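Local coordinates for protein exotoxin type A (Streptococcus pyogenes phage T12, PDB 1FNU) that probably acts as a secreted superantigen toxin, which in this family activates T cells by bridging them to MHC class II molecules, at residues Asp45-Val50 and Lys57-Leu62; Lys16-Ile21 and Phe186-Glu191; Ile172-Lys177 and Ser212-Tyr217. One frame throughout, in Å; residues are numbered along the deposited sequence.

Overall arrangement
The three contacts sample both halves of the superantigen fold. Contact 1 joins the hairpin strands 45-48 and 57-61 within the OB-fold domain, whereas contact 3 pairs strands 169-176 and 212-219 inside the beta-grasp sheet; their centres lie about 28 Å apart, on opposite sides of the chain's centre. Contact 2 brings residues 16-21, at the start of helix 19-26, against the loop that follows strand 182-185. Along the chain its two segments enclose contact 1 and alternate with those of contact 3. Contacts 2 and 3 also touch, Phe186 packing on Ile172 and Val216, so the loop 186-191 links the N-terminal region to the beta-grasp core.

Contact 1: residues Asp45-Val50 and Lys57-Leu62; sequences DLIYNV and KLKTEL
Asp45 faces Glu61 as a non-hydrogen-bonded antiparallel pair, its CB 4.0 Å from Glu61 CG, while its side chain crosses that of Lys59 at about a right angle. Both carboxylate oxygens accept backbone N-H groups, from Leu41 and Leu42. A water lies between Asp45 OD2 and Lys59 NZ, though its leg to OD2 is doubtfully short. Leu46 forms the next pair, giving its N-H to Thr60 O (2.9 Å) and accepting one from Thr60 N; its CD1 meets Leu62 CD1 at 4.0 Å. Ile47 lays CG1 on Lys59 CG, 4.1 Å away, on the face shared with Asp45. Tyr48 N then reaches Leu58 O at 2.7 Å, and the ring's CE1 lies 4.0 Å from Thr60 CG2. At Asn49, centre of an inverse gamma turn, CG stands opposite the backbone N (chi1 175°), which carries OD1 to Lys57 NZ; at 2.5 Å this bond is suspiciously short and its geometry doubtful. Val50 closes the series with CG2 on Leu58 CB, 3.7 Å away. Lys59 NZ also forms a salt bridge to Glu61 OE2 and a bond to Tyr88 O, so carboxylate and carbonyl grip the ammonium, which would probably favour its charged form despite burial.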
loop_
_atom_site.group_PDB
_atom_site.type_symbol
_atom_site.label_atom_id
_atom_site.label_comp_id
_atom_site.label_asym_id
_atom_site.label_seq_id
_atom_site.Cartn_x
_atom_site.Cartn_y
_atom_site.Cartn_z
ATOM N N ASP A 45 3.744 -13.537 12.864
ATOM C CA ASP A 45 5.012 -13.130 12.350
ATOM C C ASP A 45 5.964 -12.747 13.456
ATOM O O ASP A 45 5.538 -12.614 14.610
ATOM C CB ASP A 45 4.858 -11.952 11.313
ATOM C CG ASP A 45 4.416 -10.573 11.931
ATOM O OD1 ASP A 45 5.059 -9.996 12.857
ATOM O OD2 ASP A 45 3.414 -9.981 11.420
ATOM N N LEU A 46 7.266 -12.625 13.100
ATOM C CA LEU A 46 8.295 -12.108 14.043
ATOM C C LEU A 46 9.199 -11.144 13.179
ATOM O O LEU A 46 9.474 -11.425 12.030
ATOM C CB LEU A 46 9.153 -13.238 14.701
ATOM C CG LEU A 46 8.445 -14.244 15.678
ATOM C CD1 LEU A 46 9.384 -15.472 15.920
ATOM C CD2 LEU A 46 8.023 -13.420 16.981
ATOM N N ILE A 47 9.605 -10.024 13.771
ATOM C CA ILE A 47 10.397 -8.956 13.171
ATOM C C ILE A 47 11.704 -8.985 13.883
ATOM O O ILE A 47 11.745 -9.174 15.114
ATOM C CB ILE A 47 9.716 -7.605 13.440
ATOM C CG1 ILE A 47 8.368 -7.605 12.733
ATOM C CG2 ILE A 47 10.591 -6.438 13.042
ATOM C CD1 ILE A 47 7.650 -6.285 12.949
ATOM N N TYR A 48 12.765 -8.813 13.115
ATOM C CA TYR A 48 14.145 -8.881 13.602
ATOM C C TYR A 48 14.885 -7.629 13.213
ATOM O O TYR A 48 14.733 -7.095 12.110
ATOM C CB TYR A 48 14.910 -10.125 13.078
ATOM C CG TYR A 48 14.420 -11.488 13.616
ATOM C CD1 TYR A 48 13.198 -12.051 13.181
ATOM C CD2 TYR A 48 15.139 -12.170 14.610
ATOM C CE1 TYR A 48 12.713 -13.270 13.739
ATOM C CE2 TYR A 48 14.662 -13.376 15.167
ATOM C CZ TYR A 48 13.465 -13.918 14.743
ATOM O OH TYR A 48 13.023 -15.086 15.353
ATOM N N ASN A 49 15.578 -7.075 14.202
ATOM C CA ASN A 49 16.331 -5.871 13.945
ATOM C C ASN A 49 17.646 -6.359 13.344
ATOM O O ASN A 49 18.640 -6.490 14.068
ATOM C CB ASN A 49 16.582 -5.079 15.274
ATOM C CG ASN A 49 17.490 -3.868 15.053
ATOM O OD1 ASN A 49 17.202 -3.076 14.159
ATOM N ND2 ASN A 49 18.649 -3.733 15.851
ATOM N N VAL A 50 17.616 -6.730 12.067
ATOM C CA VAL A 50 18.827 -7.209 11.379
ATOM C C VAL A 50 18.936 -6.483 10.025
ATOM O O VAL A 50 17.881 -6.016 9.511
ATOM C CB VAL A 50 18.865 -8.747 11.173
ATOM C CG1 VAL A 50 19.159 -9.460 12.472
ATOM C CG2 VAL A 50 17.541 -9.225 10.568
ATOM N N LYS A 57 15.396 -3.942 8.674
ATOM C CA LYS A 57 14.319 -4.488 9.479
ATOM C C LYS A 57 13.853 -5.689 8.633
ATOM O O LYS A 57 13.663 -5.545 7.415
ATOM C CB LYS A 57 13.201 -3.452 9.641
ATOM C CG LYS A 57 13.634 -2.266 10.545
ATOM C CD LYS A 57 13.887 -2.755 12.010
ATOM C CE LYS A 57 14.633 -1.671 12.865
ATOM N NZ LYS A 57 14.831 -2.195 14.294
ATOM N N LEU A 58 13.735 -6.856 9.241
ATOM C CA LEU A 58 13.334 -8.052 8.508
ATOM C C LEU A 58 12.174 -8.691 9.179
ATOM O O LEU A 58 12.146 -8.874 10.444
ATOM C CB LEU A 58 14.511 -9.058 8.428
ATOM C CG LEU A 58 14.261 -10.565 8.002
ATOM C CD1 LEU A 58 13.727 -10.618 6.590
ATOM C CD2 LEU A 58 15.585 -11.424 8.042
ATOM N N LYS A 59 11.208 -9.090 8.372
ATOM C CA LYS A 59 10.054 -9.768 8.961
ATOM C C LYS A 59 9.869 -11.170 8.355
ATOM O O LYS A 59 10.027 -11.362 7.151
ATOM C CB LYS A 59 8.736 -8.982 8.717
ATOM C CG LYS A 59 7.557 -9.666 9.339
ATOM C CD LYS A 59 6.224 -9.044 8.838
ATOM C CE LYS A 59 5.779 -9.574 7.465
ATOM N NZ LYS A 59 4.371 -9.243 7.208
ATOM N N THR A 60 9.621 -12.167 9.226
ATOM C CA THR A 60 9.260 -13.511 8.776
ATOM C C THR A 60 7.887 -13.921 9.239
ATOM O O THR A 60 7.526 -13.737 10.438
ATOM C CB THR A 60 10.206 -14.632 9.200
ATOM O OG1 THR A 60 9.639 -15.851 8.737
ATOM C CG2 THR A 60 10.400 -14.696 10.795
ATOM N N GLU A 61 7.108 -14.469 8.293
ATOM C CA GLU A 61 5.782 -14.910 8.568
ATOM C C GLU A 61 5.840 -16.388 8.664
ATOM O O GLU A 61 6.185 -17.030 7.705
ATOM C CB GLU A 61 4.770 -14.534 7.457
ATOM C CG GLU A 61 4.272 -13.116 7.553
ATOM C CD GLU A 61 3.317 -12.792 6.382
ATOM O OE1 GLU A 61 2.288 -13.584 6.236
ATOM O OE2 GLU A 61 3.667 -11.760 5.682
ATOM N N LEU A 62 5.409 -16.905 9.816
ATOM C CA LEU A 62 5.392 -18.326 10.077
ATOM C C LEU A 62 3.983 -18.902 9.874
ATOM O O LEU A 62 3.068 -18.252 9.433
ATOM C CB LEU A 62 5.955 -18.575 11.493
ATOM C CG LEU A 62 7.431 -18.108 11.456
ATOM C CD1 LEU A 62 7.888 -17.538 12.777
ATOM C CD2 LEU A 62 8.340 -19.286 10.977
HETATM O O HOH W 1 2.746 -10.127 9.092
#

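Contact 2: residues Lys16-Ile21 and Phe186-Glu191; sequences KNLQNI and FFPEPE
The lead-in to helix 19-26 lies against the proline-rich loop between strand 182-185 and helix 194-197, bringing the N-terminal region onto the beta-grasp half of the molecule. One backbone hydrogen bond joins the two segments: Lys16 N to Pro190 O, 2.9 Å long and nearly straight at the hydrogen (172°), with the donor tilted 20° from the carbonyl plane. Beside it, the bent chain of Lys16 crosses Glu191 at a slant, and Lys16 NZ stands 3.6 Å from the CG methylene of Glu191. The ammonium lies 4.7 Å from Glu191 OE1, too far for a salt bridge, so any attraction there is long-range.

The apolar part is built from Leu18 and Ile21. Leu18 extends its CG opposite the backbone N (chi1 -173°), which takes CD1 to the edge of the Phe187 ring, 4.0 Å from CD1 of that ring and near its plane; the same methyl is 4.2 Å from Pro188 CD. Phe186 CB lies over one face of the Phe187 ring, toward its rim. Three residues on from Leu18, and joined to it by the Ile21 N to Leu18 O bond, Ile21 meets Pro188 tip to tip, CG1 being 3.8 Å from Pro188 CD. Tyr197 packs on both Ile21 and Pro188 and extends this apolar patch to helix 194-197.

The outer part of the loop meets a second subunit, where Glu191 N bonds to Ser43 OG and Glu189 OE2 to His44 ND1 of that neighbouring copy. Taken together, a backbone bond and a small apolar patch make up this interface between the N-terminal segment and the beta-grasp domain in the two-domain superantigen fold.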
loop_
_atom_site.group_PDB
_atom_site.type_symbol
_atom_site.label_atom_id
_atom_site.label_comp_id
_atom_site.label_asym_id
_atom_site.label_seq_id
_atom_site.Cartn_x
_atom_site.Cartn_y
_atom_site.Cartn_z
ATOM N N LYS A 16 3.475 -14.615 -16.715
ATOM C CA LYS A 16 3.758 -13.237 -17.079
ATOM C C LYS A 16 4.777 -12.720 -16.022
ATOM O O LYS A 16 4.602 -12.851 -14.807
ATOM C CB LYS A 16 2.424 -12.420 -17.102
ATOM C CG LYS A 16 2.540 -10.932 -16.865
ATOM C CD LYS A 16 1.493 -10.054 -17.666
ATOM C CE LYS A 16 -0.031 -10.340 -17.503
ATOM N NZ LYS A 16 -0.680 -9.695 -16.187
ATOM N N ASN A 17 5.892 -12.193 -16.496
ATOM C CA ASN A 17 6.903 -11.666 -15.593
ATOM C C ASN A 17 7.683 -12.716 -14.798
ATOM O O ASN A 17 7.859 -12.579 -13.560
ATOM C CB ASN A 17 6.300 -10.623 -14.597
ATOM C CG ASN A 17 5.845 -9.285 -15.297
ATOM O OD1 ASN A 17 6.491 -8.770 -16.242
ATOM N ND2 ASN A 17 4.753 -8.730 -14.810
ATOM N N LEU A 18 8.113 -13.773 -15.482
ATOM C CA LEU A 18 8.843 -14.816 -14.815
ATOM C C LEU A 18 10.145 -14.278 -14.271
ATOM O O LEU A 18 10.695 -14.880 -13.357
ATOM C CB LEU A 18 9.108 -16.000 -15.772
ATOM C CG LEU A 18 9.724 -17.274 -15.203
ATOM C CD1 LEU A 18 8.904 -17.840 -14.039
ATOM C CD2 LEU A 18 9.732 -18.358 -16.339
ATOM N N GLN A 19 10.661 -13.184 -14.825
ATOM C CA GLN A 19 11.874 -12.600 -14.336
ATOM C C GLN A 19 11.810 -12.376 -12.784
ATOM O O GLN A 19 12.852 -12.412 -12.138
ATOM C CB GLN A 19 12.184 -11.248 -15.043
ATOM C CG GLN A 19 11.227 -10.120 -14.583
ATOM C CD GLN A 19 10.055 -9.993 -15.524
ATOM O OE1 GLN A 19 9.794 -10.889 -16.339
ATOM N NE2 GLN A 19 9.339 -8.874 -15.433
ATOM N N ASN A 20 10.600 -12.138 -12.244
ATOM C CA ASN A 20 10.396 -11.903 -10.790
ATOM C C ASN A 20 10.654 -13.160 -9.927
ATOM O O ASN A 20 10.862 -13.012 -8.735
ATOM C CB ASN A 20 8.993 -11.288 -10.478
ATOM C CG ASN A 20 8.865 -9.867 -11.065
ATOM O OD1 ASN A 20 9.871 -9.232 -11.302
ATOM N ND2 ASN A 20 7.651 -9.395 -11.300
ATOM N N ILE A 21 10.654 -14.361 -10.540
ATOM C CA ILE A 21 11.059 -15.605 -9.829
ATOM C C ILE A 21 12.600 -15.593 -10.011
ATOM O O ILE A 21 13.344 -15.810 -9.065
ATOM C CB ILE A 21 10.456 -16.843 -10.473
ATOM C CG1 ILE A 21 8.937 -16.791 -10.380
ATOM C CG2 ILE A 21 11.003 -18.160 -9.796
ATOM C CD1 ILE A 21 8.367 -16.790 -8.924
ATOM N N PHE A 186 8.498 -25.271 -9.048
ATOM C CA PHE A 186 9.451 -24.236 -9.403
ATOM C C PHE A 186 8.779 -23.036 -10.069
ATOM O O PHE A 186 9.374 -21.984 -10.160
ATOM C CB PHE A 186 10.561 -24.732 -10.337
ATOM C CG PHE A 186 11.631 -25.602 -9.668
ATOM C CD1 PHE A 186 11.763 -25.663 -8.290
ATOM C CD2 PHE A 186 12.585 -26.252 -10.445
ATOM C CE1 PHE A 186 12.815 -26.333 -7.667
ATOM C CE2 PHE A 186 13.684 -26.949 -9.833
ATOM C CZ PHE A 186 13.787 -26.982 -8.422
ATOM N N PHE A 187 7.546 -23.209 -10.524
ATOM C CA PHE A 187 6.857 -22.150 -11.231
ATOM C C PHE A 187 5.549 -21.699 -10.597
ATOM O O PHE A 187 4.771 -22.501 -10.098
ATOM C CB PHE A 187 6.613 -22.591 -12.703
ATOM C CG PHE A 187 7.869 -22.870 -13.453
ATOM C CD1 PHE A 187 8.760 -21.848 -13.752
ATOM C CD2 PHE A 187 8.208 -24.145 -13.806
ATOM C CE1 PHE A 187 10.019 -22.092 -14.397
ATOM C CE2 PHE A 187 9.480 -24.419 -14.463
ATOM C CZ PHE A 187 10.370 -23.392 -14.745
ATOM N N PRO A 188 5.282 -20.369 -10.637
ATOM C CA PRO A 188 4.090 -19.738 -10.097
ATOM C C PRO A 188 2.899 -19.874 -11.053
ATOM O O PRO A 188 3.070 -20.322 -12.192
ATOM C CB PRO A 188 4.520 -18.257 -10.019
ATOM C CG PRO A 188 5.251 -18.090 -11.308
ATOM C CD PRO A 188 6.208 -19.325 -11.150
ATOM N N GLU A 189 1.707 -19.434 -10.599
ATOM C CA GLU A 189 0.541 -19.357 -11.481
ATOM C C GLU A 189 0.893 -18.223 -12.520
ATOM O O GLU A 189 1.850 -17.432 -12.313
ATOM C CB GLU A 189 -0.764 -19.046 -10.729
ATOM C CG GLU A 189 -0.734 -17.867 -9.851
ATOM C CD GLU A 189 -2.102 -17.537 -9.300
ATOM O OE1 GLU A 189 -3.015 -18.420 -9.272
ATOM O OE2 GLU A 189 -2.249 -16.359 -8.905
ATOM N N PRO A 190 0.114 -18.115 -13.631
ATOM C CA PRO A 190 0.396 -17.121 -14.667
ATOM C C PRO A 190 0.569 -15.669 -14.249
ATOM O O PRO A 190 1.556 -15.054 -14.599
ATOM C CB PRO A 190 -0.729 -17.404 -15.679
ATOM C CG PRO A 190 -0.967 -18.867 -15.511
ATOM C CD PRO A 190 -1.106 -18.848 -13.990
ATOM N N GLU A 191 -0.390 -15.120 -13.514
ATOM C CA GLU A 191 -0.281 -13.767 -13.000
ATOM C C GLU A 191 -0.159 -13.984 -11.479
ATOM O O GLU A 191 -1.072 -14.521 -10.792
ATOM C CB GLU A 191 -1.512 -12.958 -13.386
ATOM C CG GLU A 191 -1.629 -12.880 -14.897
ATOM C CD GLU A 191 -2.975 -13.472 -15.374
ATOM O OE1 GLU A 191 -4.086 -12.794 -15.168
ATOM O OE2 GLU A 191 -2.925 -14.660 -15.909
#

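Contact 3: residues Ile172-Lys177 and Ser212-Tyr217; sequences IKFIPK and SQIEVY
Ile172 and Ile214 cross at a slant, the CD1 tip of Ile172 settling 3.7 Å from Ile214 CG2. With CG1 opposite the backbone N (chi1 -180°), Ile172 also brings CG1 to 4.1 Å from Val216 CG2, so its arm bridges the two branched side chains of the partner strand. The other branch of Ile214, CG1, lies alongside the Phe174 ring, 3.9 Å from CE1 in an oblique approach. These residues share the face turned to helix 142-157, whose Val149 packs on Ile172 and Val216. On the reverse face, the Ile175 side chain slants across Glu215, its CD1 3.4 Å from OE2, while the extended Lys173 chain runs beside Glu215 with its CD 4.1 Å from OE1. Lys173 NZ itself makes a salt bridge to Asp3, and Glu215 OE1 accepts the hydroxyl of Tyr217 from above the carboxylate plane. The axes of strands 172-176 and 212-217 make 163°, and two hydrogen-bonded pairs fix the register: Lys173 N reaches Glu215 O at 2.8 Å and Ile175 N reaches Gln213 O at 2.9 Å, each with its return bond. This antiparallel pairing, with a largely apolar face packed on a long helix, is typical of the beta-grasp domain of staphylococcal and streptococcal superantigens.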
loop_
_atom_site.group_PDB
_atom_site.type_symbol
_atom_site.label_atom_id
_atom_site.label_comp_id
_atom_site.label_asym_id
_atom_site.label_seq_id
_atom_site.Cartn_x
_atom_site.Cartn_y
_atom_site.Cartn_z
ATOM N N ILE A 172 10.701 -29.713 -6.989
ATOM C CA ILE A 172 11.778 -30.261 -6.170
ATOM C C ILE A 172 11.027 -31.053 -5.108
ATOM O O ILE A 172 9.989 -30.592 -4.590
ATOM C CB ILE A 172 12.611 -29.152 -5.564
ATOM C CG1 ILE A 172 13.734 -29.764 -4.720
ATOM C CG2 ILE A 172 11.708 -28.220 -4.750
ATOM C CD1 ILE A 172 14.719 -28.762 -4.234
ATOM N N LYS A 173 11.533 -32.241 -4.823
ATOM C CA LYS A 173 10.882 -33.149 -3.887
ATOM C C LYS A 173 11.828 -33.459 -2.764
ATOM O O LYS A 173 12.984 -33.762 -2.979
ATOM C CB LYS A 173 10.483 -34.453 -4.591
ATOM C CG LYS A 173 9.995 -35.585 -3.663
ATOM C CD LYS A 173 9.640 -36.881 -4.437
ATOM C CE LYS A 173 9.067 -37.996 -3.504
ATOM N NZ LYS A 173 8.329 -39.151 -4.237
ATOM N N PHE A 174 11.309 -33.318 -1.559
ATOM C CA PHE A 174 12.072 -33.560 -0.360
ATOM C C PHE A 174 11.581 -34.896 0.237
ATOM O O PHE A 174 10.367 -35.151 0.374
ATOM C CB PHE A 174 11.894 -32.382 0.589
ATOM C CG PHE A 174 12.689 -31.165 0.211
ATOM C CD1 PHE A 174 14.041 -31.136 0.422
ATOM C CD2 PHE A 174 12.061 -30.037 -0.365
ATOM C CE1 PHE A 174 14.787 -30.019 0.085
ATOM C CE2 PHE A 174 12.777 -28.927 -0.699
ATOM C CZ PHE A 174 14.154 -28.911 -0.475
ATOM N N ILE A 175 12.543 -35.763 0.554
ATOM C CA ILE A 175 12.229 -37.074 1.114
ATOM C C ILE A 175 12.943 -37.230 2.470
ATOM O O ILE A 175 14.132 -37.554 2.510
ATOM C CB ILE A 175 12.672 -38.170 0.157
ATOM C CG1 ILE A 175 12.269 -37.795 -1.282
ATOM C CG2 ILE A 175 11.929 -39.506 0.531
ATOM C CD1 ILE A 175 13.044 -38.547 -2.243
ATOM N N PRO A 176 12.225 -36.967 3.586
ATOM C CA PRO A 176 12.725 -37.047 4.970
ATOM C C PRO A 176 12.691 -38.513 5.421
ATOM O O PRO A 176 11.648 -39.140 5.320
ATOM C CB PRO A 176 11.703 -36.209 5.757
ATOM C CG PRO A 176 10.800 -35.597 4.689
ATOM C CD PRO A 176 10.798 -36.650 3.618
ATOM N N LYS A 177 13.793 -39.050 5.934
ATOM C CA LYS A 177 13.877 -40.473 6.391
ATOM C C LYS A 177 12.564 -41.091 6.745
ATOM O O LYS A 177 12.142 -42.100 6.192
ATOM C CB LYS A 177 14.742 -40.554 7.636
ATOM C CG LYS A 177 14.018 -41.041 8.915
ATOM C CD LYS A 177 14.864 -40.849 10.152
ATOM C CE LYS A 177 16.102 -41.613 10.053
ATOM N NZ LYS A 177 16.778 -41.274 8.778
ATOM N N SER A 212 17.909 -36.754 4.776
ATOM C CA SER A 212 16.835 -36.374 3.862
ATOM C C SER A 212 17.396 -36.343 2.427
ATOM O O SER A 212 18.525 -35.954 2.207
ATOM C CB SER A 212 16.294 -34.998 4.281
ATOM O OG SER A 212 15.691 -35.025 5.556
ATOM N N GLN A 213 16.624 -36.792 1.452
ATOM C CA GLN A 213 17.099 -36.751 0.053
ATOM C C GLN A 213 16.386 -35.691 -0.851
ATOM O O GLN A 213 15.167 -35.462 -0.727
ATOM C CB GLN A 213 16.943 -38.124 -0.566
ATOM C CG GLN A 213 18.161 -38.954 -0.426
ATOM C CD GLN A 213 17.831 -40.406 -0.715
ATOM O OE1 GLN A 213 17.883 -41.280 0.192
ATOM N NE2 GLN A 213 17.434 -40.683 -1.973
ATOM N N ILE A 214 17.161 -35.077 -1.753
ATOM C CA ILE A 214 16.602 -34.056 -2.646
ATOM C C ILE A 214 16.610 -34.607 -4.037
ATOM O O ILE A 214 17.617 -35.117 -4.509
ATOM C CB ILE A 214 17.446 -32.798 -2.680
ATOM C CG1 ILE A 214 17.658 -32.245 -1.250
ATOM C CG2 ILE A 214 16.746 -31.799 -3.568
ATOM C CD1 ILE A 214 18.796 -31.149 -1.128
ATOM N N GLU A 215 15.476 -34.494 -4.681
ATOM C CA GLU A 215 15.267 -34.946 -6.035
ATOM C C GLU A 215 14.606 -33.842 -6.865
ATOM O O GLU A 215 13.582 -33.260 -6.460
ATOM C CB GLU A 215 14.350 -36.154 -5.996
ATOM C CG GLU A 215 15.128 -37.463 -5.951
ATOM C CD GLU A 215 14.232 -38.598 -5.674
ATOM O OE1 GLU A 215 13.047 -38.537 -6.072
ATOM O OE2 GLU A 215 14.724 -39.577 -5.057
ATOM N N VAL A 216 15.202 -33.564 -8.020
ATOM C CA VAL A 216 14.677 -32.561 -8.931
ATOM C C VAL A 216 14.168 -33.101 -10.276
ATOM O O VAL A 216 14.948 -33.728 -11.001
ATOM C CB VAL A 216 15.742 -31.503 -9.238
ATOM C CG1 VAL A 216 15.244 -30.615 -10.325
ATOM C CG2 VAL A 216 16.026 -30.676 -8.010
ATOM N N TYR A 217 12.902 -32.770 -10.627
ATOM C CA TYR A 217 12.237 -33.181 -11.908
ATOM C C TYR A 217 11.843 -32.033 -12.865
ATOM O O TYR A 217 10.927 -31.250 -12.569
ATOM C CB TYR A 217 10.977 -33.983 -11.619
ATOM C CG TYR A 217 11.237 -35.238 -10.839
ATOM C CD1 TYR A 217 11.279 -35.216 -9.427
ATOM C CD2 TYR A 217 11.534 -36.444 -11.503
ATOM C CE1 TYR A 217 11.619 -36.370 -8.704
ATOM C CE2 TYR A 217 11.878 -37.596 -10.791
ATOM C CZ TYR A 217 11.926 -37.547 -9.394
ATOM O OH TYR A 217 12.382 -38.640 -8.684
HETATM O O HOH W 2 15.042 -37.201 7.420
#